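Local coordinates for protein superoxide dismutase 1 (Perkinsus marinus, PDB 2CW2) that binds a ferric ion and probably uses it to convert superoxide into hydrogen peroxide and molecular oxygen, at residues Pro47-Glu52 with Tyr194-Asn199; His105-Asn110 with Lys180-Asn185; Glu140-Ala145 with Leu164-Gly169. All coordinates share one frame; numbering follows the deposited sequence.

Interaction 1. Residues Pro47-Glu52 with Tyr194-Asn199; sequences PHMSAE and YIDYRN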
# COMPACT_ATOMS: atom_id res chain seq x y z
N PRO A 47 3.92 -4.98 23.94
CA PRO A 47 4.09 -3.71 23.21
C PRO A 47 4.35 -3.84 21.71
O PRO A 47 4.53 -2.83 21.01
CB PRO A 47 5.32 -3.10 23.89
CG PRO A 47 6.17 -4.31 24.21
CD PRO A 47 5.20 -5.47 24.48
N HIS A 48 4.37 -5.08 21.20
CA HIS A 48 4.70 -5.34 19.81
C HIS A 48 3.68 -4.76 18.82
O HIS A 48 4.03 -4.29 17.75
CB HIS A 48 4.85 -6.86 19.61
CG HIS A 48 5.61 -7.52 20.72
ND1 HIS A 48 6.94 -7.24 20.96
CD2 HIS A 48 5.22 -8.37 21.69
CE1 HIS A 48 7.35 -7.93 22.01
NE2 HIS A 48 6.32 -8.62 22.47
N MET A 49 2.40 -4.82 19.18
CA MET A 49 1.35 -4.26 18.35
C MET A 49 0.35 -3.60 19.30
O MET A 49 -0.08 -4.22 20.28
CB MET A 49 0.64 -5.36 17.54
CG MET A 49 -0.35 -4.86 16.48
SD MET A 49 -1.03 -6.20 15.49
CE MET A 49 0.48 -6.80 14.63
N SER A 50 0.00 -2.35 19.02
CA SER A 50 -0.80 -1.58 19.97
C SER A 50 -2.28 -1.92 19.91
O SER A 50 -2.76 -2.43 18.90
CB SER A 50 -0.64 -0.08 19.75
OG SER A 50 -1.17 0.34 18.50
N ALA A 51 -3.00 -1.57 20.98
CA ALA A 51 -4.46 -1.62 20.96
C ALA A 51 -5.04 -0.72 19.87
O ALA A 51 -6.05 -1.06 19.22
CB ALA A 51 -5.04 -1.23 22.33
N GLU A 52 -4.42 0.43 19.66
CA GLU A 52 -4.92 1.35 18.63
C GLU A 52 -4.81 0.68 17.24
O GLU A 52 -5.74 0.77 16.43
CB GLU A 52 -4.17 2.69 18.66
CG GLU A 52 -4.71 3.64 17.60
CD GLU A 52 -4.00 4.97 17.54
OE1 GLU A 52 -3.14 5.24 18.39
OE2 GLU A 52 -4.33 5.77 16.63
N TYR A 194 1.87 1.22 10.58
CA TYR A 194 2.23 2.66 10.57
C TYR A 194 1.98 3.39 11.89
O TYR A 194 2.73 4.32 12.22
CB TYR A 194 1.58 3.43 9.42
CG TYR A 194 2.50 4.48 8.84
CD1 TYR A 194 3.55 4.11 8.00
CD2 TYR A 194 2.33 5.83 9.12
CE1 TYR A 194 4.39 5.06 7.44
CE2 TYR A 194 3.18 6.80 8.56
CZ TYR A 194 4.20 6.39 7.72
OH TYR A 194 5.06 7.29 7.15
N ILE A 195 0.93 3.01 12.62
CA ILE A 195 0.62 3.66 13.90
C ILE A 195 1.73 3.41 14.91
O ILE A 195 2.10 4.29 15.69
CB ILE A 195 -0.72 3.16 14.45
CG1 ILE A 195 -1.86 3.57 13.53
CG2 ILE A 195 -1.03 3.73 15.85
CD1 ILE A 195 -3.18 2.86 13.86
N ASP A 196 2.29 2.21 14.86
CA ASP A 196 3.26 1.77 15.85
C ASP A 196 4.69 2.00 15.46
O ASP A 196 5.55 2.14 16.34
CB ASP A 196 3.06 0.29 16.13
CG ASP A 196 1.69 0.01 16.67
OD1 ASP A 196 1.14 0.92 17.32
OD2 ASP A 196 1.10 -1.07 16.50
N TYR A 197 4.96 2.00 14.16
CA TYR A 197 6.35 1.95 13.67
C TYR A 197 6.62 3.00 12.59
O TYR A 197 7.74 3.12 12.14
CB TYR A 197 6.68 0.55 13.13
CG TYR A 197 6.65 -0.48 14.23
CD1 TYR A 197 7.67 -0.53 15.19
CD2 TYR A 197 5.56 -1.31 14.39
CE1 TYR A 197 7.64 -1.45 16.24
CE2 TYR A 197 5.51 -2.23 15.44
CZ TYR A 197 6.55 -2.29 16.35
OH TYR A 197 6.45 -3.19 17.40
N ARG A 198 5.57 3.70 12.16
CA ARG A 198 5.64 4.61 11.02
C ARG A 198 6.31 3.88 9.85
O ARG A 198 5.91 2.77 9.51
CB ARG A 198 6.39 5.88 11.40
CG ARG A 198 5.66 6.71 12.47
CD ARG A 198 4.53 7.59 11.91
NE ARG A 198 3.92 8.39 12.98
CZ ARG A 198 2.99 7.96 13.83
NH1 ARG A 198 2.49 6.73 13.74
NH2 ARG A 198 2.55 8.78 14.77
N ASN A 199 7.36 4.45 9.27
CA ASN A 199 7.96 3.83 8.09
C ASN A 199 8.99 2.73 8.39
O ASN A 199 9.59 2.18 7.47
CB ASN A 199 8.60 4.88 7.20
CG ASN A 199 9.90 5.39 7.75
OD1 ASN A 199 10.94 5.27 7.10
ND2 ASN A 199 9.87 5.91 8.96
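Ser50 and Asp196 bring the two backbones together, with CA atoms 6.7 Å apart, where the turn leading into helix 51-73 passes the short helix 194-197. Glu52, already in its helix, lies across from Ile195. Ser50 is the N-cap residue, and its own backbone N-H points at Asp196: the bond from Ser50 N to Asp196 OD2 is 3.0 Å long and nearly straight at 173°, although it meets the carboxylate from above its plane. The other oxygen takes the hydroxyl, Ser50 OG lying 2.7 Å from Asp196 OD1 on its syn side. With chi1 at 66°, OG sits between its own backbone N and carbonyl carbon, where it can donate to Asp196 and accept from Thr53 N, the cap proper. Thr53 OG1 also bonds to OD2, so the carboxylate is gripped by three donors beside a helix N-terminus, which would probably favour its charged form.

One residue on, the Tyr197 side chain brings its hydroxyl to the turn, where it donates to the carbonyl of His48, with OH and O 2.7 Å apart. The oxygen lies at the ring edge, and the C=O...OH angle is 122°. At the other end, the CG2 branch of Ile195 packs across the extended Glu52 chain, 3.6 Å from Glu52 OE1. The polar end of Glu52 is spoken for outside these segments: OE2 forms a salt bridge with Arg198 of the second subunit, and Arg198 of this chain returns the same bridge to Glu52 of that subunit. Tyr194 OH likewise bonds to His61 of the second subunit. A helix start from the alpha-hairpin domain is thus tied to the C-terminal domain right at the dimer interface, where crossed tyrosine-histidine bonds are a hallmark of iron and manganese superoxide dismutases.

Interaction 2. Residues His105-Asn110 with Lys180-Asn185; sequences HTFFFN and KTPLMN. With FE (Fe (III) ion), chain C.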
# COMPACT_ATOMS: atom_id res chain seq x y z
N HIS A 105 -6.96 -11.17 6.51
CA HIS A 105 -6.93 -10.55 7.83
C HIS A 105 -7.35 -11.55 8.92
O HIS A 105 -6.74 -11.60 10.00
CB HIS A 105 -7.76 -9.25 7.85
CG HIS A 105 -7.08 -8.10 7.15
ND1 HIS A 105 -7.24 -7.84 5.80
CD2 HIS A 105 -6.24 -7.14 7.61
CE1 HIS A 105 -6.53 -6.77 5.47
NE2 HIS A 105 -5.89 -6.34 6.55
N THR A 106 -8.40 -12.34 8.66
CA THR A 106 -8.79 -13.34 9.65
C THR A 106 -7.61 -14.27 9.92
O THR A 106 -7.30 -14.60 11.07
CB THR A 106 -10.00 -14.13 9.12
OG1 THR A 106 -11.12 -13.24 9.05
CG2 THR A 106 -10.40 -15.20 10.10
N PHE A 107 -6.94 -14.68 8.86
CA PHE A 107 -5.80 -15.58 9.00
C PHE A 107 -4.67 -14.87 9.76
O PHE A 107 -4.03 -15.46 10.66
CB PHE A 107 -5.30 -15.96 7.60
CG PHE A 107 -4.31 -17.10 7.60
CD1 PHE A 107 -4.73 -18.40 7.31
CD2 PHE A 107 -2.97 -16.88 7.87
CE1 PHE A 107 -3.84 -19.45 7.31
CE2 PHE A 107 -2.06 -17.95 7.87
CZ PHE A 107 -2.50 -19.24 7.58
N PHE A 108 -4.42 -13.62 9.40
CA PHE A 108 -3.36 -12.82 10.04
C PHE A 108 -3.59 -12.70 11.56
O PHE A 108 -2.72 -13.01 12.36
CB PHE A 108 -3.28 -11.41 9.41
CG PHE A 108 -2.23 -10.50 10.04
CD1 PHE A 108 -0.89 -10.85 10.04
CD2 PHE A 108 -2.61 -9.29 10.62
CE1 PHE A 108 0.07 -10.02 10.62
CE2 PHE A 108 -1.66 -8.44 11.19
CZ PHE A 108 -0.31 -8.82 11.19
N PHE A 109 -4.78 -12.29 11.95
CA PHE A 109 -5.05 -12.07 13.38
C PHE A 109 -5.04 -13.40 14.16
O PHE A 109 -4.65 -13.44 15.34
CB PHE A 109 -6.39 -11.32 13.56
CG PHE A 109 -6.39 -9.90 13.01
CD1 PHE A 109 -7.44 -9.45 12.22
CD2 PHE A 109 -5.39 -9.00 13.36
CE1 PHE A 109 -7.47 -8.13 11.72
CE2 PHE A 109 -5.40 -7.69 12.85
CZ PHE A 109 -6.46 -7.25 12.03
N ASN A 110 -5.46 -14.49 13.50
CA ASN A 110 -5.36 -15.83 14.09
C ASN A 110 -3.90 -16.25 14.29
O ASN A 110 -3.58 -17.02 15.21
CB ASN A 110 -6.07 -16.86 13.20
CG ASN A 110 -7.60 -16.85 13.39
OD1 ASN A 110 -8.38 -17.25 12.49
ND2 ASN A 110 -8.02 -16.42 14.55
N LYS A 180 -2.47 -23.79 -3.38
CA LYS A 180 -1.63 -23.89 -2.18
C LYS A 180 -2.28 -23.71 -0.80
O LYS A 180 -3.35 -23.12 -0.67
CB LYS A 180 -0.40 -22.99 -2.33
CG LYS A 180 0.16 -23.00 -3.74
CD LYS A 180 1.28 -21.97 -3.91
CE LYS A 180 1.80 -21.93 -5.37
NZ LYS A 180 3.00 -21.06 -5.52
N THR A 181 -1.60 -24.22 0.23
CA THR A 181 -2.12 -24.19 1.59
C THR A 181 -1.35 -23.23 2.50
O THR A 181 -0.19 -23.47 2.78
CB THR A 181 -2.06 -25.58 2.20
OG1 THR A 181 -2.80 -26.50 1.38
CG2 THR A 181 -2.81 -25.60 3.53
N PRO A 182 -2.01 -22.16 2.95
CA PRO A 182 -1.38 -21.16 3.82
C PRO A 182 -1.15 -21.67 5.23
O PRO A 182 -2.02 -22.34 5.80
CB PRO A 182 -2.39 -20.01 3.84
CG PRO A 182 -3.69 -20.63 3.38
CD PRO A 182 -3.40 -21.84 2.59
N LEU A 183 0.02 -21.38 5.78
CA LEU A 183 0.37 -21.84 7.11
C LEU A 183 0.60 -20.68 8.06
O LEU A 183 0.27 -20.78 9.24
CB LEU A 183 1.64 -22.70 7.06
CG LEU A 183 1.59 -23.98 6.22
CD1 LEU A 183 2.95 -24.66 6.29
CD2 LEU A 183 0.50 -24.96 6.73
N MET A 184 1.18 -19.59 7.55
CA MET A 184 1.52 -18.42 8.34
C MET A 184 1.47 -17.23 7.39
O MET A 184 1.70 -17.39 6.19
CB MET A 184 2.96 -18.57 8.86
CG MET A 184 3.36 -17.64 10.01
SD MET A 184 5.07 -18.10 10.61
CE MET A 184 5.28 -19.39 9.80
N ASN A 185 1.16 -16.04 7.90
CA ASN A 185 1.32 -14.84 7.06
C ASN A 185 1.67 -13.62 7.87
O ASN A 185 1.57 -13.64 9.11
CB ASN A 185 0.12 -14.60 6.12
CG ASN A 185 -1.09 -13.92 6.81
OD1 ASN A 185 -1.08 -13.60 8.00
ND2 ASN A 185 -2.17 -13.74 6.05
FE FE C . -4.31 -5.20 6.68
O HOH W 1 -3.95 -5.58 4.39
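Asn185 carries a buried side-chain oxygen for which the model offers no hydrogen-bond partner: OD1 rests 3.2 Å from Phe108 CA and 3.4 Å from Phe108 CB, against the helix flank. A chi1 of 80° folds the amide back toward the main chain and sets it against the helix. The ring of Phe108 turns an edge to the same oxygen, CD1 standing 3.4 Å from OD1, with ring and amide planes 47° apart.

No hydrogen bond crosses this contact, and Phe107 has the largest share of the buried area. Its ring goes in edge first against the strand backbone, CZ lying 3.5 Å from the carbonyl carbon of Leu183, while CE1 packs on Pro182 CB at 3.8 Å. Leu183 and Met184 both face Leu157 there, forming a classic beta bulge.

On another side of the helix, His105 NE2 binds the iron with His57, Asp187, His191 and a water. Residues 105-110 of helix 93-110 cross residues 181-185 of strand 181-187 at 71°; strand 153-159 adds Trp154 and Trp156 against Asn185, and Phe216 of helix 214-223 meets the Phe107 ring edge-to-face.

Interaction 3. Residues Glu140-Ala145 with Leu164-Gly169; sequences EDFSAA and LKIVQG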
# COMPACT_ATOMS: atom_id res chain seq x y z
N GLU A 140 15.40 -15.46 8.75
CA GLU A 140 16.11 -14.53 7.85
C GLU A 140 15.38 -14.35 6.50
O GLU A 140 15.20 -13.22 6.04
CB GLU A 140 17.53 -15.04 7.62
CG GLU A 140 18.52 -14.03 7.05
CD GLU A 140 19.95 -14.57 7.08
OE1 GLU A 140 20.91 -13.78 7.30
OE2 GLU A 140 20.10 -15.80 6.91
N ASP A 141 15.00 -15.47 5.89
CA ASP A 141 14.36 -15.50 4.57
C ASP A 141 13.03 -14.75 4.62
O ASP A 141 12.74 -13.88 3.80
CB ASP A 141 14.03 -16.94 4.14
CG ASP A 141 15.19 -17.69 3.48
OD1 ASP A 141 16.32 -17.18 3.56
OD2 ASP A 141 15.06 -18.82 2.86
N PHE A 142 12.21 -15.14 5.58
CA PHE A 142 10.85 -14.60 5.69
C PHE A 142 10.90 -13.11 5.99
O PHE A 142 10.15 -12.32 5.40
CB PHE A 142 10.14 -15.35 6.83
CG PHE A 142 8.64 -15.16 6.85
CD1 PHE A 142 8.07 -14.12 7.57
CD2 PHE A 142 7.82 -16.05 6.17
CE1 PHE A 142 6.67 -13.96 7.62
CE2 PHE A 142 6.40 -15.90 6.22
CZ PHE A 142 5.85 -14.86 6.94
N SER A 143 11.78 -12.72 6.93
CA SER A 143 11.95 -11.29 7.25
C SER A 143 12.35 -10.51 6.00
O SER A 143 11.79 -9.44 5.71
CB SER A 143 12.98 -11.08 8.37
OG SER A 143 12.56 -11.66 9.60
N ALA A 144 13.32 -11.03 5.25
CA ALA A 144 13.80 -10.30 4.08
C ALA A 144 12.71 -10.09 3.02
O ALA A 144 12.60 -9.01 2.43
CB ALA A 144 15.00 -11.00 3.47
N ALA A 145 11.92 -11.13 2.78
CA ALA A 145 10.74 -11.03 1.91
C ALA A 145 9.75 -9.95 2.40
O ALA A 145 9.28 -9.10 1.61
CB ALA A 145 10.06 -12.36 1.80
N LEU A 164 7.51 -26.76 2.27
CA LEU A 164 7.37 -25.39 2.76
C LEU A 164 7.99 -24.43 1.76
O LEU A 164 9.05 -24.70 1.19
CB LEU A 164 8.10 -25.22 4.08
CG LEU A 164 7.59 -25.91 5.34
CD1 LEU A 164 8.18 -25.19 6.58
CD2 LEU A 164 6.08 -25.91 5.40
N LYS A 165 7.32 -23.31 1.55
CA LYS A 165 7.86 -22.29 0.67
C LYS A 165 7.36 -20.92 1.09
O LYS A 165 6.23 -20.79 1.56
CB LYS A 165 7.47 -22.63 -0.77
CG LYS A 165 7.72 -21.60 -1.82
CD LYS A 165 6.82 -21.93 -3.02
CE LYS A 165 7.53 -22.76 -4.06
NZ LYS A 165 6.68 -22.97 -5.28
N ILE A 166 8.20 -19.91 0.94
CA ILE A 166 7.81 -18.54 1.25
C ILE A 166 7.35 -17.88 -0.04
O ILE A 166 8.09 -17.87 -1.03
CB ILE A 166 8.97 -17.75 1.86
CG1 ILE A 166 9.36 -18.35 3.21
CG2 ILE A 166 8.58 -16.25 1.99
CD1 ILE A 166 10.72 -17.88 3.74
N VAL A 167 6.14 -17.35 -0.04
CA VAL A 167 5.63 -16.67 -1.22
C VAL A 167 5.05 -15.32 -0.87
O VAL A 167 4.48 -15.14 0.24
CB VAL A 167 4.54 -17.48 -1.96
CG1 VAL A 167 5.08 -18.81 -2.45
CG2 VAL A 167 3.31 -17.69 -1.09
N GLN A 168 5.15 -14.39 -1.81
CA GLN A 168 4.64 -13.04 -1.57
C GLN A 168 3.34 -12.87 -2.34
O GLN A 168 3.19 -13.42 -3.43
CB GLN A 168 5.68 -11.99 -2.01
CG GLN A 168 6.98 -12.11 -1.25
CD GLN A 168 8.07 -11.14 -1.70
OE1 GLN A 168 7.81 -9.97 -2.01
NE2 GLN A 168 9.32 -11.63 -1.71
N GLY A 169 2.40 -12.14 -1.75
CA GLY A 169 1.14 -11.82 -2.40
C GLY A 169 1.03 -10.31 -2.49
O GLY A 169 0.82 -9.64 -1.48
O HOH W 2 10.38 -8.92 -0.95
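Ile166 buries more surface than any other residue here, reaching from its strand into the side of the helix. Its CG1 is anti to the carbonyl carbon (chi1 -65°) and the chain runs on extended, so that CD1 slips in close to the helix backbone: it is 3.5 Å from Asp141 CB and 3.6 Å from Phe142 N. Phe142 CB is a little farther from the same methyl, and the Phe142 ring presents its edge to the isoleucine, CD2 being 4.1 Å from Ile166 CG1. The other branch, CG2, faces one helical turn onward and meets Ala145 CB at 4.2 Å.

Residues 140-145 and 164-169 run almost parallel, 7° between their directions and 9.3 Å between their axes at closest approach. This is a helix packed on an antiparallel sheet, as in the alpha+beta C-terminal domain of iron and manganese superoxide dismutases: helix 135-148 lies along strand 164-170, an outer strand of the three-stranded sheet. Val155 of the central strand lies against Phe142, Ala145 and Ile166 alike, and Phe132 of helix 122-132 covers more of Ile166. The Phe142 ring is buried and meets the rings of Phe138 and Trp209.

Ala145, small and pointed at the strand, also takes the end of Gln168. That side chain does not set out toward the helix, but it is extended beyond CG and carries its amide over the alanine, NE2 coming to 3.7 Å from Ala145 CB. A water joins the two residues on the polar side. It donates to Ala145 O over 2.8 Å and, more weakly, to Gln168 OE1. His149, just past the helix, also touches the Gln168 side chain.

Overall arrangement
Along the chain the three contacts are nested: interaction 3 lies within the loop closed by interaction 2, and that within the loop closed by interaction 1. Interactions 1 and 2 each join the alpha-hairpin domain to the C-terminal domain, while interaction 3 stays inside the latter. Interaction 2 holds the iron ligand His105, and in interaction 1 the nearest atom of the Met49 side chain is about 9 Å from the iron. Met49 CE also packs 4.1 Å from Phe108 CZ, linking the two contacts. Interactions 2 and 3 share the sheet, with centres 13 Å apart and Leu183 CD1 3.5 Å from Leu164 CD2. Interactions 1 and 3 do not touch, their nearest atoms being about 12 Å apart.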